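Local coordinates for protein tripeptidase (Staphylococcus aureus subsp. aureus, PDB 3RZA) that probably cleaves tripeptides as a metal-dependent peptidase of the M20 family, with zinc and calcium ions bound in the crystal, at residues A[110-113]-A[117-120]; A[31-36]-A[133-138]; A[322-327]-A[334-339]; A[328-333]-A[381-386]. All blocks are in the same frame, centred on the assembly; numbering follows the deposited sequence. Where two conformers were deposited one is given.

Contact 1 (A[110-113]-A[117-120]); sequences PIVK and YIYS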
# COMPACT_ATOMS: atom_id res chain seq x y z
N PRO A 110 18.21 18.98 -24.23
CA PRO A 110 17.11 19.49 -25.06
C PRO A 110 17.38 19.34 -26.57
O PRO A 110 18.52 19.44 -26.99
CB PRO A 110 17.05 20.97 -24.68
CG PRO A 110 18.44 21.31 -24.38
CD PRO A 110 19.01 20.09 -23.68
N ILE A 111 16.32 19.10 -27.34
CA ILE A 111 16.39 18.97 -28.80
C ILE A 111 15.42 19.96 -29.45
O ILE A 111 14.24 19.98 -29.10
CB ILE A 111 16.03 17.54 -29.27
CG1 ILE A 111 16.76 16.49 -28.40
CG2 ILE A 111 16.35 17.37 -30.78
CD1 ILE A 111 16.74 15.04 -28.93
N VAL A 112 15.93 20.77 -30.38
CA VAL A 112 15.13 21.69 -31.17
C VAL A 112 14.79 21.01 -32.52
O VAL A 112 15.69 20.75 -33.34
CB VAL A 112 15.87 23.01 -31.39
CG1 VAL A 112 14.96 24.02 -32.13
CG2 VAL A 112 16.33 23.58 -30.05
N LYS A 113 13.50 20.72 -32.73
CA LYS A 113 13.01 19.93 -33.86
C LYS A 113 12.36 20.84 -34.91
O LYS A 113 11.90 21.94 -34.60
CB LYS A 113 12.00 18.88 -33.37
CG LYS A 113 12.60 17.74 -32.54
CD LYS A 113 13.41 16.73 -33.38
CE LYS A 113 12.54 15.71 -34.13
NZ LYS A 113 12.08 14.56 -33.27
N TYR A 117 8.99 22.80 -32.03
CA TYR A 117 8.96 22.47 -30.60
C TYR A 117 10.38 22.13 -30.09
O TYR A 117 11.19 21.56 -30.84
CB TYR A 117 8.04 21.29 -30.38
CG TYR A 117 6.59 21.62 -30.56
CD1 TYR A 117 5.83 22.12 -29.50
CD2 TYR A 117 5.96 21.44 -31.80
CE1 TYR A 117 4.48 22.43 -29.67
CE2 TYR A 117 4.62 21.75 -31.97
CZ TYR A 117 3.89 22.24 -30.90
OH TYR A 117 2.57 22.54 -31.07
N ILE A 118 10.65 22.50 -28.83
CA ILE A 118 11.82 22.05 -28.07
C ILE A 118 11.36 20.89 -27.19
O ILE A 118 10.36 21.01 -26.49
CB ILE A 118 12.43 23.17 -27.18
CG1 ILE A 118 12.69 24.47 -27.99
CG2 ILE A 118 13.77 22.69 -26.52
CD1 ILE A 118 12.21 25.74 -27.28
N TYR A 119 12.06 19.76 -27.27
CA TYR A 119 11.80 18.58 -26.44
C TYR A 119 13.01 18.27 -25.58
O TYR A 119 14.12 18.73 -25.86
CB TYR A 119 11.53 17.34 -27.33
CG TYR A 119 10.38 17.49 -28.30
CD1 TYR A 119 10.57 18.06 -29.56
CD2 TYR A 119 9.10 17.05 -27.97
CE1 TYR A 119 9.52 18.18 -30.46
CE2 TYR A 119 8.03 17.18 -28.85
CZ TYR A 119 8.25 17.75 -30.10
OH TYR A 119 7.20 17.87 -30.97
N SER A 120 12.81 17.41 -24.59
CA SER A 120 13.91 16.65 -23.95
C SER A 120 14.32 15.49 -24.87
O SER A 120 13.74 15.29 -25.93
CB SER A 120 13.46 16.12 -22.58
OG SER A 120 12.57 15.02 -22.71
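Lys113 lies across Tyr119 at about a right angle, and this crossing of an aliphatic chain with an aromatic ring is the main side-chain feature of the antiparallel beta hairpin made by strands 111-112 and 117-119. Lys113 CG comes within 3.6 Å of Tyr119 CD1, approaching the ring obliquely. The lysine chain starts beside its own backbone N (chi1 -69°) and turns again in the same sense at each later torsion, so that it curls up instead of stretching out along the phenol. Its NZ is hydrogen-bonded to a di(hydroxyethyl)ether molecule, probably from the crystallisation liquor, while the Tyr119 hydroxyl is hydrogen-bonded to Asp115 in the turn. Ile111 sits on the same face as Tyr119, and its carbonyl oxygen lies at the edge of the tyrosine ring, near the ring plane.

The ladder beneath is regular. Ile111 and Tyr119 form a hydrogen-bonded pair, Ile111 N to Tyr119 O at 2.7 Å and Tyr119 N to Ile111 O at 2.9 Å, and Lys113 N follows with a nearly linear bond of 3.1 Å to Tyr117 O.

The opposite face carries the non-hydrogen-bonded pair of Val112 and Ile118, with Val112 CG2 4.3 Å from Ile118 CG1. Pro110 CB also touches Ile118 CG2, at 4.1 Å. Ile118 is buried against helices 23-34 and 374-393, and its backbone pairs with Met372 of strand 371-373. Ile118 and Pro110 thus pack the hairpin onto the helices, while on the Tyr119 face the polar ends of Lys113 and Tyr119 find partners beside the exposed Ile111.

Contact 2 (A[31-36]-A[133-138]); sequences LELVQI and GLAAML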
# COMPACT_ATOMS: atom_id res chain seq x y z
N LEU A 31 17.86 27.33 -23.66
CA LEU A 31 18.63 26.08 -23.74
C LEU A 31 19.72 26.02 -22.66
O LEU A 31 19.90 24.99 -22.01
CB LEU A 31 19.21 25.87 -25.16
CG LEU A 31 18.19 25.67 -26.31
CD1 LEU A 31 18.85 25.77 -27.68
CD2 LEU A 31 17.41 24.37 -26.21
N GLU A 32 20.38 27.15 -22.43
CA GLU A 32 21.37 27.27 -21.36
C GLU A 32 20.80 26.90 -19.98
O GLU A 32 21.40 26.10 -19.24
CB GLU A 32 21.95 28.69 -21.33
CG GLU A 32 23.21 28.84 -20.45
CD GLU A 32 23.68 30.27 -20.29
OE1 GLU A 32 23.21 31.18 -21.03
OE2 GLU A 32 24.56 30.48 -19.40
N LEU A 33 19.62 27.46 -19.67
CA LEU A 33 19.01 27.28 -18.36
C LEU A 33 18.52 25.87 -18.10
O LEU A 33 18.72 25.37 -16.98
CB LEU A 33 17.88 28.28 -18.12
CG LEU A 33 18.23 29.76 -18.00
CD1 LEU A 33 16.94 30.55 -17.91
CD2 LEU A 33 19.13 30.05 -16.80
N VAL A 34 17.90 25.22 -19.09
CA VAL A 34 17.38 23.83 -18.92
C VAL A 34 18.52 22.82 -18.63
O VAL A 34 18.35 21.91 -17.81
CB VAL A 34 16.49 23.33 -20.10
CG1 VAL A 34 15.25 24.24 -20.28
CG2 VAL A 34 17.29 23.21 -21.39
N GLN A 35 19.69 23.07 -19.20
CA GLN A 35 20.87 22.23 -19.00
C GLN A 35 21.61 22.43 -17.66
O GLN A 35 22.62 21.79 -17.43
CB GLN A 35 21.83 22.41 -20.18
CG GLN A 35 21.24 21.92 -21.52
CD GLN A 35 22.15 22.18 -22.69
OE1 GLN A 35 23.06 21.41 -22.96
NE2 GLN A 35 21.94 23.31 -23.36
N ILE A 36 21.13 23.34 -16.79
CA ILE A 36 21.64 23.46 -15.42
C ILE A 36 20.62 22.77 -14.53
O ILE A 36 19.50 23.27 -14.38
CB ILE A 36 21.79 24.94 -14.98
CG1 ILE A 36 22.80 25.69 -15.85
CG2 ILE A 36 22.24 25.00 -13.54
CD1 ILE A 36 22.54 27.18 -15.93
N GLY A 133 9.81 30.98 -18.50
CA GLY A 133 9.60 32.22 -17.77
C GLY A 133 10.87 32.98 -17.45
O GLY A 133 10.95 34.19 -17.68
N LEU A 134 11.88 32.28 -16.95
CA LEU A 134 13.17 32.90 -16.66
C LEU A 134 13.85 33.43 -17.91
O LEU A 134 14.43 34.51 -17.88
CB LEU A 134 14.11 31.90 -15.95
CG LEU A 134 13.69 31.49 -14.54
CD1 LEU A 134 14.62 30.41 -14.02
CD2 LEU A 134 13.69 32.66 -13.59
N ALA A 135 13.79 32.66 -19.01
CA ALA A 135 14.42 33.04 -20.25
C ALA A 135 13.77 34.31 -20.81
O ALA A 135 14.47 35.29 -21.15
CB ALA A 135 14.33 31.88 -21.26
N ALA A 136 12.43 34.29 -20.85
CA ALA A 136 11.62 35.46 -21.20
C ALA A 136 12.01 36.72 -20.41
O ALA A 136 12.25 37.79 -21.01
CB ALA A 136 10.12 35.15 -21.02
N MSE A 137 12.14 36.58 -19.10
CA MSE A 137 12.62 37.69 -18.26
C MSE A 137 14.01 38.22 -18.67
O MSE A 137 14.20 39.43 -18.83
CB MSE A 137 12.70 37.27 -16.79
CG MSE A 137 11.38 37.08 -16.07
SE MSE A 137 11.78 36.29 -14.34
CE MSE A 137 9.99 36.26 -13.77
N LEU A 138 14.97 37.30 -18.83
CA LEU A 138 16.36 37.70 -19.12
C LEU A 138 16.48 38.40 -20.48
O LEU A 138 17.14 39.43 -20.59
CB LEU A 138 17.31 36.48 -19.05
CG LEU A 138 17.46 35.88 -17.64
CD1 LEU A 138 18.00 34.45 -17.68
CD2 LEU A 138 18.33 36.73 -16.79
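Leu33 meets Leu134, Ala135 and Leu138 without any aromatic ring, and the flat group it does cover is the Leu134-Ala135 peptide: Leu33 CD1 stands over one face of that peptide, almost directly above Ala135 N at 3.9 Å. The amide of Gln35 lies away from the interface and closes back on its own helix. There NE2 donates to Leu31 O at 3.0 Å, with the acceptor close to the amide plane although the donor stands well above the carbonyl plane.

Across the interface a single methyl does nearly all the work. Leu33 CD1 reaches Leu134 CB at 3.7 Å and Leu138 CD1 at 4.0 Å, one turn further along helix 128-147, and lies 4.5 Å from Ala135 CB. The Leu33 and Leu134 side chains cross at about a right angle. With only a methyl at Ala135, the leucine can come close to the helix backbone.

Leu50 of helix 46-56 packs on both Leu33 and Leu134, joining three helices of the metal-binding domain, while Leu134 also touches Ser97 and Ile158 in the central sheet. Polar ties lie beside the leucines: Lys131 NZ is hydrogen-bonded to Leu33 O and Ile36 O, where helix 23-34 runs out. The contact itself is purely apolar and buried, and it holds the two helices by shape and exclusion of water.

Contact 3 (A[322-327]-A[334-339]); sequences IAQESA and ANTIIS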
# COMPACT_ATOMS: atom_id res chain seq x y z
N ILE A 322 -4.15 45.37 -18.03
CA ILE A 322 -2.81 45.46 -18.66
C ILE A 322 -2.37 44.11 -19.29
O ILE A 322 -1.84 44.09 -20.42
CB ILE A 322 -1.76 46.03 -17.67
CG1 ILE A 322 -2.09 47.49 -17.32
CG2 ILE A 322 -0.37 45.93 -18.25
CD1 ILE A 322 -1.43 48.01 -16.02
N ALA A 323 -2.65 42.99 -18.62
CA ALA A 323 -2.34 41.65 -19.20
C ALA A 323 -3.15 41.37 -20.47
O ALA A 323 -2.61 40.85 -21.48
CB ALA A 323 -2.59 40.53 -18.16
N GLN A 324 -4.44 41.70 -20.42
CA GLN A 324 -5.30 41.54 -21.57
C GLN A 324 -4.91 42.49 -22.72
O GLN A 324 -4.89 42.07 -23.87
CB GLN A 324 -6.78 41.74 -21.19
CG GLN A 324 -7.37 40.64 -20.32
CD GLN A 324 -8.82 40.93 -20.05
OE1 GLN A 324 -9.13 41.85 -19.31
NE2 GLN A 324 -9.71 40.19 -20.70
N GLU A 325 -4.59 43.75 -22.40
CA GLU A 325 -4.13 44.73 -23.43
C GLU A 325 -2.86 44.25 -24.14
O GLU A 325 -2.80 44.27 -25.39
CB GLU A 325 -3.89 46.11 -22.80
CG GLU A 325 -3.54 47.25 -23.83
CD GLU A 325 -3.22 48.61 -23.18
OE1 GLU A 325 -3.54 48.81 -21.98
OE2 GLU A 325 -2.64 49.47 -23.87
N SER A 326 -1.87 43.80 -23.36
CA SER A 326 -0.60 43.24 -23.91
C SER A 326 -0.86 42.04 -24.85
O SER A 326 -0.28 41.96 -25.94
CB SER A 326 0.37 42.85 -22.79
OG SER A 326 -0.02 41.66 -22.06
N ALA A 327 -1.80 41.19 -24.46
CA ALA A 327 -2.23 40.07 -25.28
C ALA A 327 -2.91 40.52 -26.60
O ALA A 327 -2.54 40.05 -27.68
CB ALA A 327 -3.17 39.09 -24.44
N ALA A 334 -6.41 37.15 -25.37
CA ALA A 334 -6.75 38.07 -24.24
C ALA A 334 -7.83 37.55 -23.29
O ALA A 334 -8.52 38.35 -22.64
CB ALA A 334 -7.11 39.50 -24.75
N ASN A 335 -7.95 36.22 -23.18
CA ASN A 335 -8.89 35.54 -22.29
C ASN A 335 -8.42 35.61 -20.83
O ASN A 335 -7.22 35.74 -20.57
CB ASN A 335 -9.04 34.06 -22.68
CG ASN A 335 -9.67 33.88 -24.05
OD1 ASN A 335 -10.49 34.69 -24.48
ND2 ASN A 335 -9.31 32.80 -24.73
N THR A 336 -9.35 35.53 -19.91
CA THR A 336 -9.09 35.45 -18.51
C THR A 336 -9.75 34.16 -18.05
O THR A 336 -10.90 33.90 -18.41
CB THR A 336 -9.73 36.62 -17.80
OG1 THR A 336 -11.13 36.65 -18.09
CG2 THR A 336 -9.09 37.91 -18.28
N ILE A 337 -9.02 33.33 -17.30
CA ILE A 337 -9.54 32.05 -16.83
C ILE A 337 -9.34 31.90 -15.32
O ILE A 337 -8.71 32.74 -14.67
CB ILE A 337 -8.88 30.82 -17.61
CG1 ILE A 337 -7.36 30.75 -17.39
CG2 ILE A 337 -9.23 30.86 -19.12
CD1 ILE A 337 -6.74 29.43 -17.86
N ILE A 338 -9.88 30.82 -14.81
CA ILE A 338 -9.67 30.36 -13.46
C ILE A 338 -8.85 29.06 -13.58
O ILE A 338 -9.14 28.24 -14.44
CB ILE A 338 -11.05 30.14 -12.81
CG1 ILE A 338 -11.83 31.48 -12.70
CG2 ILE A 338 -10.94 29.62 -11.51
CD1 ILE A 338 -11.12 32.57 -11.88
N SER A 339 -7.79 28.94 -12.76
CA SER A 339 -6.89 27.77 -12.80
C SER A 339 -7.41 26.69 -11.88
O SER A 339 -8.25 26.94 -11.04
CB SER A 339 -5.49 28.16 -12.36
OG SER A 339 -5.48 28.64 -11.03
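Ala327 and Gln324 close on Ala334 where helix 318-329 turns back into strand 336-338, a helix-loop-strand unit whose strand runs parallel to 194-209 at one margin of the large mixed sheet. The compact part is made by alanines. Ala334 CB rests 3.5 Å from the backbone oxygen Gln324 O and 4.0 Å from Ala327 CB, while Ala327 CB reaches Ala334 CA at 3.7 Å. Ala334 takes a left-handed backbone conformation (phi 61°), which turns the chain out of the loop, and its methyl is further covered by Arg328.

The outer part is more open, with Gln324 and Thr336 both partly exposed. Here the glutamine extends from the helix across the start of the strand. Its OE1 is hydrogen-bonded to Lys321 on the same helix, so the two ends of the amide are used in different directions, which would fix its flip. The Thr336 methyl lies over one face of this amide, Thr336 CG2 being 3.5 Å from Gln324 CD. The bond that spans the two segments is nearly linear: Gln324 NE2 donates to Ala334 O at 2.9 Å, close to its own amide plane and nearly along the C=O axis.

Contact 4 (A[328-333]-A[381-386]); sequences RNLGLS and ASQVLE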
# COMPACT_ATOMS: atom_id res chain seq x y z
N ARG A 328 -3.85 41.46 -26.52
CA ARG A 328 -4.49 42.03 -27.73
C ARG A 328 -3.53 42.73 -28.67
O ARG A 328 -3.60 42.54 -29.90
CB ARG A 328 -5.62 42.99 -27.37
CG ARG A 328 -6.88 42.32 -26.87
CD ARG A 328 -8.05 43.29 -26.87
NE ARG A 328 -7.80 44.39 -25.93
CZ ARG A 328 -8.09 44.39 -24.61
NH1 ARG A 328 -8.71 43.36 -23.98
NH2 ARG A 328 -7.77 45.48 -23.90
N ASN A 329 -2.61 43.51 -28.10
CA ASN A 329 -1.54 44.16 -28.91
C ASN A 329 -0.67 43.17 -29.72
O ASN A 329 -0.30 43.48 -30.84
CB ASN A 329 -0.63 45.02 -28.04
CG ASN A 329 -1.31 46.27 -27.50
OD1 ASN A 329 -2.47 46.54 -27.78
ND2 ASN A 329 -0.58 47.03 -26.69
N LEU A 330 -0.42 41.99 -29.16
CA LEU A 330 0.28 40.91 -29.87
C LEU A 330 -0.63 39.93 -30.64
O LEU A 330 -0.16 38.89 -31.09
CB LEU A 330 1.13 40.13 -28.85
CG LEU A 330 2.28 40.92 -28.24
CD1 LEU A 330 2.87 40.06 -27.17
CD2 LEU A 330 3.33 41.28 -29.29
N GLY A 331 -1.91 40.25 -30.78
CA GLY A 331 -2.82 39.44 -31.58
C GLY A 331 -3.22 38.10 -30.97
O GLY A 331 -3.52 37.15 -31.70
N LEU A 332 -3.27 38.05 -29.65
CA LEU A 332 -3.53 36.81 -28.89
C LEU A 332 -4.92 36.94 -28.27
O LEU A 332 -5.52 38.02 -28.30
CB LEU A 332 -2.45 36.61 -27.82
CG LEU A 332 -0.98 36.72 -28.30
CD1 LEU A 332 -0.05 36.43 -27.15
CD2 LEU A 332 -0.68 35.78 -29.46
N SER A 333 -5.45 35.83 -27.77
CA SER A 333 -6.87 35.75 -27.34
C SER A 333 -7.30 36.79 -26.28
O SER A 333 -8.44 37.22 -26.29
CB SER A 333 -7.17 34.35 -26.79
OG SER A 333 -6.58 34.19 -25.50
N ALA A 381 8.03 36.35 -24.28
CA ALA A 381 9.04 37.43 -24.17
C ALA A 381 8.52 38.76 -24.74
O ALA A 381 8.67 39.81 -24.11
CB ALA A 381 10.34 37.01 -24.87
N SER A 382 7.87 38.71 -25.90
CA SER A 382 7.23 39.92 -26.47
C SER A 382 6.11 40.46 -25.57
O SER A 382 5.98 41.68 -25.43
CB SER A 382 6.69 39.63 -27.87
OG SER A 382 7.77 39.24 -28.70
N GLN A 383 5.34 39.55 -24.93
CA GLN A 383 4.25 39.96 -24.02
C GLN A 383 4.78 40.61 -22.74
O GLN A 383 4.28 41.64 -22.36
CB GLN A 383 3.35 38.80 -23.64
CG GLN A 383 1.99 39.26 -23.07
CD GLN A 383 1.21 38.19 -22.38
OE1 GLN A 383 1.69 37.05 -22.19
NE2 GLN A 383 -0.02 38.54 -21.99
N VAL A 384 5.75 39.99 -22.09
CA VAL A 384 6.38 40.60 -20.90
C VAL A 384 6.94 42.01 -21.23
O VAL A 384 6.75 42.95 -20.43
CB VAL A 384 7.50 39.73 -20.31
CG1 VAL A 384 8.14 40.42 -19.11
CG2 VAL A 384 6.97 38.32 -19.91
N LEU A 385 7.59 42.16 -22.40
CA LEU A 385 8.07 43.46 -22.85
C LEU A 385 6.91 44.48 -23.03
O LEU A 385 7.03 45.64 -22.65
CB LEU A 385 8.88 43.35 -24.15
CG LEU A 385 9.37 44.68 -24.75
CD1 LEU A 385 10.22 45.45 -23.72
CD2 LEU A 385 10.13 44.44 -26.02
N GLU A 386 5.81 44.02 -23.63
CA GLU A 386 4.66 44.87 -23.89
C GLU A 386 4.00 45.33 -22.58
O GLU A 386 3.63 46.50 -22.47
CB GLU A 386 3.66 44.13 -24.76
CG GLU A 386 2.55 44.97 -25.33
CD GLU A 386 3.02 46.04 -26.30
OE1 GLU A 386 4.10 45.91 -26.92
OE2 GLU A 386 2.29 47.03 -26.44
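A Schellman motif ends helix 318-329, and the two residues just ahead of its glycine, Asn329 and Leu330, carry most of the contact with segment 381-386 of helix 374-393. Gly331 is the C-prime residue with positive phi; its N bonds to Arg328 O, and Leu332 N reaches back to Ala327 O. By this turn the helix is closed off while Leu330, the first residue to leave helical geometry, still points at the neighbouring helix.

Leu330 packs with its two methyls on the backbone at Gln383 and the CB atoms of Ser382 and Gln383. Its CD1 comes within 3.4 Å of Gln383 N and 3.8 Å of Gln383 CB, and its CD2 lies 4.0 Å from Ser382 CB. Ser382 offers its CB, while its OG is hydrogen-bonded to Asn378 O within its own helix. Gln383 CG points away from the backbone N across the CA-CB bond, and the extended chain runs toward helix 318-329, where NE2 bonds Ser326 OG. The two helices are thus tied by apolar contact near the end of the first and by a side-chain bond further back along it.

Closer to the surface, Asn329 and Glu386 cross at about a right angle. Glu386 bends at chi2 (64°), which brings its carboxylate round to the asparagine. Arg393 of the same helix touches Glu386 and may partly offset its charge. The amide and carboxylate planes stand 79° apart: Asn329 ND2 donates to the anti side of Glu386 OE2 at 2.9 Å, 33° out of the carboxylate plane.

In the fold
From the N terminus, helix 23-34 opens contact 2, which closes about a hundred residues later on helix 128-147. Contact 1 is a short hairpin formed wholly within that span, and the two touch where Pro110 packs on Leu31, Val34 and Gln35. Much further along, contacts 3 and 4 both start from helix 318-329 and cross: segment 328-333 lies between the partners of contact 3, which closes at once on strand 336-338, whereas contact 4 waits for the C-terminal helix 374-393. That last helix joins the two groups, since Ala381 packs against Ala136 of helix 128-147. Helix 128-147 and the C-terminal helix thus connect the N-terminal pair of contacts with the later pair.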